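Local coordinates for protein probable starch synthase 4, chloroplastic/amyloplastic (Arabidopsis thaliana, PDB 6GNE) that is a probable plastid starch synthase with the two-domain GT-B glycosyltransferase fold, modelled here with adenosine-5'-diphosphate and a glycan in its interdomain cleft, at residues R169-C174 and E492-S497; V312-R317 and H325-A330. One frame throughout, in Å; residues are numbered along the deposited sequence.

Interaction 1. Residues R169-C174 and E492-S497; sequences RICFTC and ELYTRS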
# COMPACT_ATOMS: atom_id res chain seq x y z
N ARG A 169 20.01 10.35 8.55
CA ARG A 169 19.22 11.07 7.56
C ARG A 169 17.77 10.59 7.63
O ARG A 169 17.52 9.41 7.88
CB ARG A 169 19.73 10.76 6.16
CG ARG A 169 20.56 11.80 5.49
CD ARG A 169 21.96 11.89 6.02
NE ARG A 169 22.07 13.04 6.91
CZ ARG A 169 22.20 14.31 6.50
NH1 ARG A 169 22.16 14.62 5.20
NH2 ARG A 169 22.35 15.28 7.41
N ILE A 170 16.84 11.50 7.33
CA ILE A 170 15.41 11.20 7.36
C ILE A 170 14.89 11.03 5.93
O ILE A 170 15.12 11.87 5.06
CB ILE A 170 14.59 12.29 8.11
CG1 ILE A 170 15.20 12.58 9.50
CG2 ILE A 170 13.13 11.88 8.25
CD1 ILE A 170 15.42 11.35 10.35
N CYS A 171 14.22 9.89 5.70
CA CYS A 171 13.50 9.64 4.46
C CYS A 171 12.02 9.60 4.80
O CYS A 171 11.60 9.01 5.80
CB CYS A 171 13.97 8.33 3.84
SG CYS A 171 13.26 7.92 2.21
N PHE A 172 11.24 10.26 3.96
CA PHE A 172 9.77 10.22 4.07
C PHE A 172 9.14 9.73 2.78
O PHE A 172 9.42 10.26 1.72
CB PHE A 172 9.24 11.60 4.42
CG PHE A 172 7.75 11.66 4.45
CD1 PHE A 172 7.05 10.98 5.41
CD2 PHE A 172 7.05 12.43 3.55
CE1 PHE A 172 5.68 11.03 5.47
CE2 PHE A 172 5.67 12.51 3.60
CZ PHE A 172 4.99 11.79 4.56
N THR A 173 8.32 8.70 2.86
CA THR A 173 7.53 8.26 1.72
C THR A 173 6.06 8.62 1.99
O THR A 173 5.52 8.25 3.03
CB THR A 173 7.73 6.76 1.48
OG1 THR A 173 9.09 6.50 1.14
CG2 THR A 173 6.83 6.24 0.34
N CYS A 174 5.43 9.39 1.08
CA CYS A 174 3.95 9.51 1.06
C CYS A 174 3.37 8.59 0.02
O CYS A 174 3.67 8.73 -1.20
CB CYS A 174 3.47 10.95 0.81
SG CYS A 174 1.69 11.13 1.14
N GLU A 492 20.42 3.92 -3.30
CA GLU A 492 21.24 5.02 -3.87
C GLU A 492 20.86 6.38 -3.29
O GLU A 492 21.75 7.21 -3.11
CB GLU A 492 21.19 5.05 -5.41
CG GLU A 492 21.96 3.89 -6.08
CD GLU A 492 21.66 3.66 -7.59
OE1 GLU A 492 20.68 4.26 -8.16
OE2 GLU A 492 22.43 2.87 -8.22
N LEU A 493 19.58 6.59 -2.97
CA LEU A 493 19.16 7.80 -2.25
C LEU A 493 19.71 7.83 -0.83
O LEU A 493 20.18 8.88 -0.39
CB LEU A 493 17.65 7.96 -2.25
CG LEU A 493 16.98 8.21 -3.61
CD1 LEU A 493 15.46 8.04 -3.49
CD2 LEU A 493 17.33 9.56 -4.26
N TYR A 494 19.65 6.69 -0.13
CA TYR A 494 20.19 6.56 1.22
C TYR A 494 21.68 6.85 1.30
O TYR A 494 22.12 7.66 2.12
CB TYR A 494 19.99 5.15 1.78
CG TYR A 494 18.57 4.66 2.07
CD1 TYR A 494 17.46 5.51 2.03
CD2 TYR A 494 18.36 3.34 2.43
CE1 TYR A 494 16.19 5.04 2.31
CE2 TYR A 494 17.11 2.86 2.70
CZ TYR A 494 16.02 3.72 2.65
OH TYR A 494 14.79 3.22 2.95
N THR A 495 22.47 6.17 0.47
CA THR A 495 23.93 6.35 0.45
C THR A 495 24.32 7.78 0.06
O THR A 495 25.18 8.36 0.70
CB THR A 495 24.66 5.35 -0.47
OG1 THR A 495 24.01 5.29 -1.74
CG2 THR A 495 24.69 3.96 0.15
N ARG A 496 23.69 8.35 -0.96
CA ARG A 496 24.01 9.70 -1.44
C ARG A 496 23.70 10.75 -0.39
O ARG A 496 24.46 11.72 -0.25
CB ARG A 496 23.28 10.01 -2.74
CG ARG A 496 23.66 11.31 -3.45
CD ARG A 496 23.42 11.25 -4.96
NE ARG A 496 21.98 11.23 -5.34
CZ ARG A 496 21.32 10.25 -6.00
NH1 ARG A 496 21.92 9.13 -6.43
NH2 ARG A 496 20.02 10.41 -6.24
N SER A 497 22.64 10.54 0.39
CA SER A 497 22.32 11.44 1.50
C SER A 497 23.29 11.31 2.70
O SER A 497 23.67 12.31 3.29
CB SER A 497 20.90 11.21 1.98
OG SER A 497 20.47 12.31 2.73
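C171 and Y494 form the buried part of this contact, while R169 and S497 form its partly exposed part, which takes up more surface. The arrangement fits a recognised trait of the GT-B fold, the return of the C-terminal helix to the N-terminal Rossmann-like domain: helix 484-499 lies beside strand 169-174, an inner strand paired in parallel with strands 141-145 and 225-228. In the buried part, C171 SG sits 4.1 Å from Y494 CE1. The sulfur is 5.5 Å from the ring centroid and 88° off the ring normal, so this sulfur-aromatic contact is made at the ring edge and not over a face. With SG anti to the backbone N (chi1 -175°), the thiol is directed out of the strand to that edge. The phenol is also held at its far end: Y494 OH hydrogen-bonds H143 ND1, and H143 NE2 bonds T173 OG1. One imidazole on strand 141-145 thus ties helix and strand together through both its nitrogens.

Toward solvent the contact is looser in its bonding than in its packing. Here the aliphatic part of R169, bent at chi2 and chi3, runs past the S497 backbone, CD lying 3.6 Å from S497 C. N224 touches both side chains, and a bound alpha-D-glucopyranose comes within about 4 Å of the R169 side chain. The S497 carbonyl belongs to the last turn of its helix, where the helix dipole would probably favour a nearby positive charge. The polar link itself is modest: S497 O lies oblique to the R169 guanidinium and takes a weak hydrogen bond from NH1 at 3.4 Å, with an N-H...O angle of 133°.

Interaction 2. Residues V312-R317 and H325-A330; sequences VGCITR and HLIRHA. With ADP (adenosine-5'-diphosphate), chain F; AC1 (4,6-dideoxy-4-{[(1S,4R,5S,6S)-4,5,6-trihydroxy-3-(hydroxymethyl)cyclohex-2-en-1-yl]amino}-alpha-D-glucopyranose), chain C.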
# COMPACT_ATOMS: atom_id res chain seq x y z
N VAL A 312 -13.66 -12.78 -14.22
CA VAL A 312 -13.14 -11.44 -13.94
C VAL A 312 -13.10 -11.29 -12.43
O VAL A 312 -14.09 -11.52 -11.75
CB VAL A 312 -14.06 -10.34 -14.52
CG1 VAL A 312 -13.53 -8.95 -14.17
CG2 VAL A 312 -14.21 -10.48 -16.05
N GLY A 313 -11.93 -10.97 -11.90
CA GLY A 313 -11.78 -10.75 -10.46
C GLY A 313 -11.52 -9.29 -10.13
O GLY A 313 -11.06 -8.50 -10.98
N CYS A 314 -11.87 -8.92 -8.91
CA CYS A 314 -11.64 -7.61 -8.37
C CYS A 314 -11.46 -7.77 -6.88
O CYS A 314 -12.35 -8.29 -6.19
CB CYS A 314 -12.82 -6.69 -8.65
SG CYS A 314 -12.62 -5.03 -7.96
N ILE A 315 -10.30 -7.31 -6.38
CA ILE A 315 -9.92 -7.33 -4.96
C ILE A 315 -9.48 -5.93 -4.60
O ILE A 315 -8.47 -5.44 -5.10
CB ILE A 315 -8.75 -8.28 -4.69
CG1 ILE A 315 -9.17 -9.73 -4.97
CG2 ILE A 315 -8.28 -8.14 -3.25
CD1 ILE A 315 -8.02 -10.65 -5.22
N THR A 316 -10.22 -5.29 -3.71
CA THR A 316 -10.01 -3.87 -3.47
C THR A 316 -10.75 -3.40 -2.22
O THR A 316 -11.68 -4.05 -1.74
CB THR A 316 -10.51 -3.04 -4.68
OG1 THR A 316 -10.12 -1.68 -4.54
CG2 THR A 316 -12.03 -3.13 -4.82
N ARG A 317 -10.32 -2.26 -1.71
CA ARG A 317 -11.12 -1.51 -0.76
C ARG A 317 -12.11 -0.76 -1.63
O ARG A 317 -11.76 -0.30 -2.70
CB ARG A 317 -10.25 -0.55 0.08
CG ARG A 317 -9.25 -1.28 0.99
CD ARG A 317 -8.17 -0.40 1.64
NE ARG A 317 -7.59 0.57 0.68
CZ ARG A 317 -7.95 1.85 0.56
NH1 ARG A 317 -8.88 2.35 1.35
NH2 ARG A 317 -7.35 2.65 -0.35
N HIS A 325 -18.14 3.19 -8.98
CA HIS A 325 -19.24 3.20 -9.96
C HIS A 325 -18.86 2.33 -11.16
O HIS A 325 -19.74 1.62 -11.68
CB HIS A 325 -19.64 4.63 -10.38
CG HIS A 325 -20.24 5.44 -9.27
ND1 HIS A 325 -21.36 5.03 -8.58
CD2 HIS A 325 -19.86 6.62 -8.71
CE1 HIS A 325 -21.65 5.92 -7.65
NE2 HIS A 325 -20.76 6.90 -7.70
N LEU A 326 -17.60 2.40 -11.58
CA LEU A 326 -17.07 1.54 -12.64
C LEU A 326 -16.98 0.07 -12.24
O LEU A 326 -17.21 -0.79 -13.06
CB LEU A 326 -15.70 2.03 -13.14
CG LEU A 326 -15.76 3.39 -13.82
CD1 LEU A 326 -14.36 3.86 -14.13
CD2 LEU A 326 -16.66 3.33 -15.08
N ILE A 327 -16.66 -0.21 -10.98
CA ILE A 327 -16.66 -1.57 -10.49
C ILE A 327 -18.08 -2.13 -10.51
O ILE A 327 -18.31 -3.23 -11.01
CB ILE A 327 -16.07 -1.67 -9.08
CG1 ILE A 327 -14.57 -1.35 -9.14
CG2 ILE A 327 -16.25 -3.06 -8.52
CD1 ILE A 327 -13.90 -1.12 -7.80
N ARG A 328 -19.03 -1.36 -9.98
CA ARG A 328 -20.44 -1.71 -10.08
C ARG A 328 -20.85 -2.03 -11.53
O ARG A 328 -21.46 -3.07 -11.77
CB ARG A 328 -21.29 -0.58 -9.56
CG ARG A 328 -22.78 -0.89 -9.53
CD ARG A 328 -23.62 0.34 -9.37
NE ARG A 328 -24.89 -0.03 -8.73
CZ ARG A 328 -25.97 -0.52 -9.36
NH1 ARG A 328 -27.07 -0.82 -8.66
NH2 ARG A 328 -25.96 -0.74 -10.69
N HIS A 329 -20.51 -1.14 -12.47
CA HIS A 329 -20.84 -1.34 -13.88
C HIS A 329 -20.23 -2.61 -14.43
O HIS A 329 -20.87 -3.34 -15.16
CB HIS A 329 -20.41 -0.15 -14.74
CG HIS A 329 -20.57 -0.39 -16.21
ND1 HIS A 329 -21.80 -0.57 -16.79
CD2 HIS A 329 -19.66 -0.51 -17.21
CE1 HIS A 329 -21.65 -0.76 -18.10
NE2 HIS A 329 -20.35 -0.73 -18.38
N ALA A 330 -18.98 -2.85 -14.08
CA ALA A 330 -18.23 -4.01 -14.57
C ALA A 330 -18.86 -5.34 -14.18
O ALA A 330 -18.72 -6.30 -14.92
CB ALA A 330 -16.80 -3.96 -14.06
PB ADP F . -4.55 0.39 -1.47
O1B ADP F . -3.25 0.65 -0.78
O2B ADP F . -5.52 -0.51 -0.75
O3B ADP F . -5.21 1.68 -1.89
PA ADP F . -2.89 -1.28 -3.13
O1A ADP F . -3.14 -1.93 -4.47
O2A ADP F . -1.63 -0.46 -3.05
O3A ADP F . -4.21 -0.41 -2.82
O5' ADP F . -2.83 -2.37 -1.95
C5' ADP F . -3.91 -3.27 -1.70
C4' ADP F . -3.49 -4.54 -0.93
O4' ADP F . -4.55 -4.94 -0.05
C3' ADP F . -3.28 -5.75 -1.82
O3' ADP F . -2.38 -6.64 -1.18
C2' ADP F . -4.64 -6.39 -1.88
O2' ADP F . -4.59 -7.77 -2.20
C1' ADP F . -5.11 -6.19 -0.47
N9 ADP F . -6.58 -6.10 -0.33
C8 ADP F . -7.36 -5.05 -0.61
N7 ADP F . -8.65 -5.33 -0.31
C5 ADP F . -8.71 -6.58 0.17
C6 ADP F . -9.77 -7.50 0.68
N6 ADP F . -11.07 -7.11 0.71
N1 ADP F . -9.37 -8.74 1.10
C2 ADP F . -8.07 -9.12 1.04
N3 ADP F . -7.08 -8.33 0.59
C4 ADP F . -7.34 -7.08 0.15
C1 AC1 C . -3.64 4.30 4.34
O2 AC1 C . -2.14 6.20 4.20
C2 AC1 C . -2.42 4.90 3.64
C4A AC1 C . -0.38 2.57 -3.05
C3 AC1 C . -2.61 4.95 2.11
O3 AC1 C . -1.40 5.46 1.55
C4 AC1 C . -2.94 3.54 1.59
N4A AC1 C . -3.07 3.44 0.12
C5 AC1 C . -4.22 3.12 2.31
O5 AC1 C . -3.97 3.05 3.72
C6 AC1 C . -4.70 1.73 1.92
C1B AC1 C . -1.98 3.72 -0.82
C2B AC1 C . -2.44 3.85 -2.30
O2B AC1 C . -3.87 3.90 -2.45
C3B AC1 C . -1.88 2.78 -3.23
O3B AC1 C . -2.03 3.27 -4.56
O4 AC1 C . 0.05 1.50 -3.88
C5B AC1 C . -0.03 2.34 -1.61
C7B AC1 C . -0.79 2.81 -0.61
C6B AC1 C . 1.25 1.60 -1.26
O6B AC1 C . 2.39 2.34 -1.72
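I327 carries the apolar side of this contact on the helix, meeting C314 and T316, alternate residues on one side of the strand. Its CD1 lies 4.1 Å from C314 SG, and its CG2 branch comes to 4.2 Å from the same sulfur, so both arms of the isoleucine reach the thiol. Toward T316 the approach is tip to tip, methyl against methyl, with I327 CD1 4.1 Å from T316 CG2. All three residues are buried, and P393 packs on I327 as well. No hydrogen bond links helix to strand; the association is van der Waals.

Strand 311-317, helix 324-336 and strand 340-346 make a right-handed beta-alpha-beta unit of the C-terminal Rossmann-like domain of the GT-B fold. C314 hydrogen-bonds through its backbone to V342 on the neighbouring parallel strand.

Polar interactions gather at the C-terminal end of strand 311-317, where such domains commonly bind nucleotides. T316 OG1 donates to R317 O at 2.8 Å, from a position tilted out of the carbonyl plane. R317 NE donates to ADP O2B at 2.7 Å with an angle of 171°, and R317 NH2 to ADP O3B at 2.8 Å with 175°. This nearly straight pair holds the beta-phosphorus in the plane of the guanidinium, at its edge, and should restrict rotation of that group. The bend at chi3 (-44°) brings the edge round to the phosphate. K322 NZ also hydrogen-bonds to ADP.

Two contacts without hydrogen bonds also face the ligands. I315 CG2 touches the adenine of ADP, 3.7 Å from C4, whereas AC1 C6 lies over one face of the R317 guanidinium, offset toward the rim of the group and 3.4 Å from NE.

How the interactions relate
Each contact sets a helix beside a parallel strand, but they share no element: interaction 1 belongs to the N-terminal domain's sheet and interaction 2 to the C-terminal one. Their centres are 36 Å apart, on opposite sides of the chain's centre. The helix of interaction 1 comes from over 300 residues further along the chain, whereas that of interaction 2 follows its strand within one crossover. Interaction 1 is partly buried, grading from a sulfur-aromatic edge to a weak polar link near a bound sugar. The touching residues of interaction 2 are all buried and its helix-strand contact is purely apolar, while R317 at the strand's end hydrogen-bonds ADP in the interdomain cleft.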